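Local coordinates for protein malate dehydrogenase (Picrophilus torridus, PDB 4BGV) that probably catalyses the reversible, NAD-dependent oxidation of (S)-malate to oxaloacetate, a step of the tricarboxylic acid cycle, at residues Ser76-Val81 against Ser244-Arg249. Numbering follows the deposited sequence.
Sequences SDVIVV and SIVNDR
Val78 and Asp77 meet the last turn of helix 232-246 at Ile245 and Val246, and the contact illustrates how the N-terminal end of an inner strand and the C-terminal end of a helix can share an interface that is part apolar packing, part water-mediated. The apolar half belongs to Val78. From its CB, which faces the helix, the CG2 methyl meets both residues, 3.7 Å from CG2 of Ile245 and 3.8 Å from CG2 of Val246. This one methyl lies against the CB, CG2 and CD1 atoms of the isoleucine.

Asp77 makes the polar half. Its CB points toward the helix, and chi1, at -172°, carries CG onward, away from the backbone N. In the conformer described here, one of two, Asp77 OD2 makes van der Waals contact with carbon atoms, 3.5 Å from Val246 CA and 3.6 Å from Val246 CG2. A water donates to this OD2 at 2.6 Å and to Ile245 O at 2.9 Å, bridging the segments where the helix ends in a Schellman motif with Asp248 as C-prime residue. The other oxygen, OD1, forms a salt bridge with Lys119.

Strand 78-81 lies between strands 4-8 and 119-122 of the parallel Rossmann sheet. Val246 also touches Ile5 and Ile245 reaches Val121, so this helix of the C-terminal domain packs across three strands of the NAD-binding domain.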
ATOM      1  N   SER A  76      19.889 -17.048  -1.402  1.00 12.89           N
ATOM      2  CA  SER A  76      19.475 -15.652  -1.315  1.00 12.00           C
ATOM      3  C   SER A  76      19.573 -14.999  -2.691  1.00 11.24           C
ATOM      4  O   SER A  76      20.586 -15.130  -3.372  1.00 15.52           O
ATOM      5  CB  SER A  76      20.368 -14.878  -0.329  1.00 14.08           C
ATOM      6  OG  SER A  76      20.167 -15.308   1.019  1.00 12.47           O
ATOM      7  N   ASP A  77      18.526 -14.302  -3.111  1.00  8.69           N
ATOM      8  CA  ASP A  77      18.592 -13.569  -4.367  0.50  7.80           C
ATOM      9  C   ASP A  77      19.460 -12.328  -4.184  1.00  8.79           C
ATOM     10  O   ASP A  77      20.226 -11.965  -5.076  1.00  9.60           O
ATOM     11  CB  ASP A  77      17.195 -13.171  -4.838  0.50 11.32           C
ATOM     12  CG  ASP A  77      17.200 -12.587  -6.238  0.50 12.23           C
ATOM     13  OD1 ASP A  77      17.868 -13.162  -7.126  0.50 10.04           O
ATOM     14  OD2 ASP A  77      16.536 -11.552  -6.452  0.50 13.23           O
ATOM     15  N   VAL A  78      19.326 -11.686  -3.021  1.00  9.32           N
ATOM     16  CA  VAL A  78      20.090 -10.495  -2.678  1.00  7.78           C
ATOM     17  C   VAL A  78      20.625 -10.630  -1.265  1.00  8.22           C
ATOM     18  O   VAL A  78      19.937 -11.136  -0.382  1.00  7.12           O
ATOM     19  CB  VAL A  78      19.230  -9.210  -2.784  1.00  6.72           C
ATOM     20  CG1 VAL A  78      19.996  -7.986  -2.267  1.00  7.60           C
ATOM     21  CG2 VAL A  78      18.783  -9.004  -4.233  1.00  7.11           C
ATOM     22  N   ILE A  79      21.875 -10.214  -1.075  1.00  6.66           N
ATOM     23  CA  ILE A  79      22.452 -10.066   0.255  1.00 10.12           C
ATOM     24  C   ILE A  79      22.787  -8.591   0.473  1.00 10.23           C
ATOM     25  O   ILE A  79      23.446  -7.968  -0.361  1.00  7.87           O
ATOM     26  CB  ILE A  79      23.745 -10.886   0.380  1.00  9.64           C
ATOM     27  CG1 ILE A  79      23.434 -12.366   0.148  1.00 10.58           C
ATOM     28  CG2 ILE A  79      24.422 -10.663   1.753  1.00  9.23           C
ATOM     29  CD1 ILE A  79      24.675 -13.258   0.115  1.00  9.95           C
ATOM     30  N   VAL A  80      22.321  -8.043   1.586  1.00  9.85           N
ATOM     31  CA  VAL A  80      22.564  -6.653   1.931  1.00  7.89           C
ATOM     32  C   VAL A  80      23.643  -6.624   3.013  1.00  8.92           C
ATOM     33  O   VAL A  80      23.463  -7.199   4.092  1.00 10.75           O
ATOM     34  CB  VAL A  80      21.275  -5.998   2.493  1.00  8.21           C
ATOM     35  CG1 VAL A  80      21.518  -4.527   2.791  1.00 10.75           C
ATOM     36  CG2 VAL A  80      20.118  -6.166   1.509  1.00 10.10           C
ATOM     37  N   VAL A  81      24.760  -5.961   2.732  1.00  8.74           N
ATOM     38  CA  VAL A  81      25.860  -5.911   3.689  1.00  9.56           C
ATOM     39  C   VAL A  81      25.841  -4.608   4.494  1.00 14.66           C
ATOM     40  O   VAL A  81      26.148  -3.537   3.963  1.00 11.52           O
ATOM     41  CB  VAL A  81      27.222  -6.090   2.975  1.00 11.82           C
ATOM     42  CG1 VAL A  81      28.388  -6.069   3.983  1.00 11.09           C
ATOM     43  CG2 VAL A  81      27.233  -7.397   2.181  1.00 11.40           C
ATOM     44  N   SER A 244      14.303  -3.470  -6.548  1.00  5.77           N
ATOM     45  CA  SER A 244      14.476  -3.348  -7.997  1.00  6.18           C
ATOM     46  C   SER A 244      15.176  -4.588  -8.553  1.00  7.79           C
ATOM     47  O   SER A 244      14.914  -5.007  -9.683  1.00  7.95           O
ATOM     48  CB  SER A 244      15.254  -2.078  -8.388  1.00  8.69           C
ATOM     49  OG  SER A 244      15.168  -1.843  -9.798  1.00  9.64           O
ATOM     50  N   ILE A 245      16.084  -5.166  -7.777  1.00  8.90           N
ATOM     51  CA  ILE A 245      16.704  -6.437  -8.194  1.00  7.89           C
ATOM     52  C   ILE A 245      15.714  -7.601  -8.103  1.00  8.14           C
ATOM     53  O   ILE A 245      15.463  -8.318  -9.096  1.00  8.38           O
ATOM     54  CB  ILE A 245      17.937  -6.783  -7.328  1.00  7.19           C
ATOM     55  CG1 ILE A 245      18.976  -5.670  -7.422  1.00  6.32           C
ATOM     56  CG2 ILE A 245      18.563  -8.119  -7.786  1.00  8.02           C
ATOM     57  CD1 ILE A 245      20.175  -5.870  -6.513  1.00  7.40           C
ATOM     58  N   VAL A 246      15.159  -7.790  -6.909  1.00  6.76           N
ATOM     59  CA  VAL A 246      14.258  -8.913  -6.635  1.00  9.13           C
ATOM     60  C   VAL A 246      13.068  -8.936  -7.582  1.00 10.70           C
ATOM     61  O   VAL A 246      12.690  -9.987  -8.122  1.00 10.23           O
ATOM     62  CB  VAL A 246      13.773  -8.887  -5.163  1.00 11.14           C
ATOM     63  CG1 VAL A 246      12.664  -9.900  -4.923  1.00 12.45           C
ATOM     64  CG2 VAL A 246      14.954  -9.147  -4.226  1.00 11.63           C
ATOM     65  N   ASN A 247      12.480  -7.772  -7.797  1.00  9.80           N
ATOM     66  CA  ASN A 247      11.292  -7.690  -8.628  1.00 11.38           C
ATOM     67  C   ASN A 247      11.585  -7.138 -10.021  1.00 11.21           C
ATOM     68  O   ASN A 247      10.657  -6.781 -10.756  1.00 10.84           O
ATOM     69  CB  ASN A 247      10.226  -6.869  -7.903  1.00 14.46           C
ATOM     70  CG  ASN A 247       9.711  -7.583  -6.675  1.00 13.12           C
ATOM     71  OD1 ASN A 247       9.611  -8.812  -6.679  1.00 13.54           O
ATOM     72  ND2 ASN A 247       9.386  -6.836  -5.623  1.00 15.08           N
ATOM     73  N   ASP A 248      12.876  -7.046 -10.356  1.00 10.44           N
ATOM     74  CA  ASP A 248      13.326  -6.681 -11.710  1.00  9.62           C
ATOM     75  C   ASP A 248      12.644  -5.388 -12.214  1.00 10.36           C
ATOM     76  O   ASP A 248      12.136  -5.330 -13.338  1.00  8.17           O
ATOM     77  CB  ASP A 248      13.055  -7.859 -12.647  1.00 12.06           C
ATOM     78  CG  ASP A 248      13.769  -7.738 -13.980  1.00 14.44           C
ATOM     79  OD1 ASP A 248      14.884  -7.173 -14.032  1.00 13.26           O
ATOM     80  OD2 ASP A 248      13.211  -8.241 -14.980  1.00 15.37           O
ATOM     81  N   ARG A 249      12.636  -4.358 -11.368  1.00  8.24           N
ATOM     82  CA  ARG A 249      11.880  -3.138 -11.641  1.00 10.40           C
ATOM     83  C   ARG A 249      12.520  -2.239 -12.714  1.00 10.38           C
ATOM     84  O   ARG A 249      11.842  -1.394 -13.320  1.00  8.57           O
ATOM     85  CB  ARG A 249      11.685  -2.321 -10.355  1.00 12.51           C
ATOM     86  CG  ARG A 249      10.741  -2.948  -9.315  1.00 12.70           C
ATOM     87  CD  ARG A 249      10.337  -1.932  -8.244  1.00 13.04           C
ATOM     88  NE  ARG A 249       9.595  -0.802  -8.801  1.00 13.86           N
ATOM     89  CZ  ARG A 249       9.197   0.261  -8.098  1.00 21.46           C
ATOM     90  NH1 ARG A 249       9.467   0.345  -6.795  1.00 18.82           N
ATOM     91  NH2 ARG A 249       8.528   1.250  -8.694  1.00 20.64           N
TER
HETATM   92  O   HOH W   1      16.358 -11.030  -9.021  1.00 24.34           O